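Local coordinates for protein of unknown function with a Fic domain (Bacteroides thetaiotaomicron VPI-5482, PDB 3CUC) that is of unknown function but carries a Fic domain of the Fic/DOC family within a largely helical chain, at residues N253-L256 with P257-Y261. Numbering follows the deposited sequence.
Sequences NDIL and PFVNY
Asp254 meets Pro257 where a loop turns into helix 256-277, its backbone O lying 4.0 Å from Pro257 CD, a helix N-terminus with proline in the first turn. The Asp254 carboxylate turns back instead, OD2 accepting a bond from the backbone N of Thr251. Ile255 is the N-cap residue, and its carbonyl opens the helical bonding: Ile255 O accepts Val259 N at 3.0 Å (N-H...O 154°), in the carbonyl plane, and a weak, bent bond (126°) from Phe258 N. Because CG1 of Ile255 sits between the backbone N and carbonyl carbon, it reaches CG2 of Val259 at 3.9 Å, the two side chains crossing at about a right angle. Both side chains also touch Ala183, so this turn packs on helix 178-192. Leu256 O accepts Asn260 N with an N-H...O angle of 166°, straighter than the Val259 bond, the donor tilted slightly from the carbonyl plane. Proline suits this first turn, whose N-H groups have no carbonyl one turn earlier in the helix, so the missing N-H costs no helical bond; Pro257 CD lies beside Leu256 CB across their shared peptide bond. On the exposed side, Leu256 CD2 lies against the amide of Asn260, 3.5 Å from Asn260 ND2.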
# COMPACT_ATOMS: atom_id res chain seq x y z
N ASN A 253 -10.60 -12.10 -11.44
CA ASN A 253 -10.00 -13.26 -12.10
C ASN A 253 -8.80 -12.89 -12.98
O ASN A 253 -7.92 -13.72 -13.19
CB ASN A 253 -11.05 -14.02 -12.92
CG ASN A 253 -12.09 -14.71 -12.05
OD1 ASN A 253 -12.84 -15.57 -12.52
ND2 ASN A 253 -12.15 -14.34 -10.77
N ASP A 254 -8.79 -11.66 -13.48
CA ASP A 254 -7.63 -11.15 -14.22
C ASP A 254 -6.40 -11.02 -13.33
O ASP A 254 -5.28 -11.32 -13.77
CB ASP A 254 -7.94 -9.78 -14.84
CG ASP A 254 -8.98 -9.84 -15.95
OD1 ASP A 254 -9.14 -10.92 -16.57
OD2 ASP A 254 -9.62 -8.80 -16.22
N ILE A 255 -6.60 -10.59 -12.08
CA ILE A 255 -5.48 -10.27 -11.17
C ILE A 255 -5.18 -11.36 -10.13
O ILE A 255 -4.53 -11.09 -9.12
CB ILE A 255 -5.68 -8.89 -10.46
CG1 ILE A 255 -6.80 -8.94 -9.40
CG2 ILE A 255 -5.98 -7.80 -11.48
CD1 ILE A 255 -6.63 -7.91 -8.29
N LEU A 256 -5.61 -12.58 -10.41
CA LEU A 256 -5.46 -13.69 -9.47
C LEU A 256 -4.02 -13.93 -8.97
O LEU A 256 -3.82 -14.18 -7.78
CB LEU A 256 -6.05 -14.97 -10.08
CG LEU A 256 -6.42 -16.11 -9.14
CD1 LEU A 256 -7.78 -16.69 -9.51
CD2 LEU A 256 -5.33 -17.19 -9.14
N PRO A 257 -3.01 -13.84 -9.86
CA PRO A 257 -1.63 -13.99 -9.36
C PRO A 257 -1.22 -12.94 -8.31
O PRO A 257 -0.45 -13.24 -7.40
CB PRO A 257 -0.76 -13.86 -10.63
CG PRO A 257 -1.69 -14.02 -11.78
CD PRO A 257 -3.05 -13.61 -11.32
N PHE A 258 -1.74 -11.72 -8.45
CA PHE A 258 -1.46 -10.65 -7.49
C PHE A 258 -2.28 -10.82 -6.21
O PHE A 258 -1.82 -10.43 -5.13
CB PHE A 258 -1.73 -9.27 -8.11
CG PHE A 258 -1.39 -8.11 -7.19
CD1 PHE A 258 -0.10 -7.94 -6.71
CD2 PHE A 258 -2.36 -7.19 -6.82
CE1 PHE A 258 0.21 -6.89 -5.87
CE2 PHE A 258 -2.06 -6.13 -5.98
CZ PHE A 258 -0.77 -5.98 -5.50
N VAL A 259 -3.48 -11.38 -6.32
CA VAL A 259 -4.27 -11.71 -5.13
C VAL A 259 -3.49 -12.74 -4.31
O VAL A 259 -3.36 -12.59 -3.10
CB VAL A 259 -5.68 -12.26 -5.47
CG1 VAL A 259 -6.46 -12.54 -4.19
CG2 VAL A 259 -6.45 -11.28 -6.35
N ASN A 260 -2.95 -13.76 -4.98
CA ASN A 260 -2.14 -14.76 -4.30
C ASN A 260 -0.91 -14.13 -3.66
O ASN A 260 -0.57 -14.47 -2.52
CB ASN A 260 -1.72 -15.88 -5.26
CG ASN A 260 -2.89 -16.76 -5.69
OD1 ASN A 260 -3.92 -16.84 -5.01
ND2 ASN A 260 -2.74 -17.44 -6.82
N TYR A 261 -0.27 -13.20 -4.36
CA TYR A 261 0.92 -12.53 -3.84
C TYR A 261 0.65 -11.82 -2.51
O TYR A 261 1.39 -12.00 -1.54
CB TYR A 261 1.48 -11.54 -4.86
CG TYR A 261 2.80 -10.93 -4.42
CD1 TYR A 261 3.89 -11.75 -4.11
CD2 TYR A 261 2.95 -9.55 -4.29
CE1 TYR A 261 5.09 -11.21 -3.70
CE2 TYR A 261 4.16 -9.00 -3.87
CZ TYR A 261 5.22 -9.83 -3.58
OH TYR A 261 6.41 -9.29 -3.17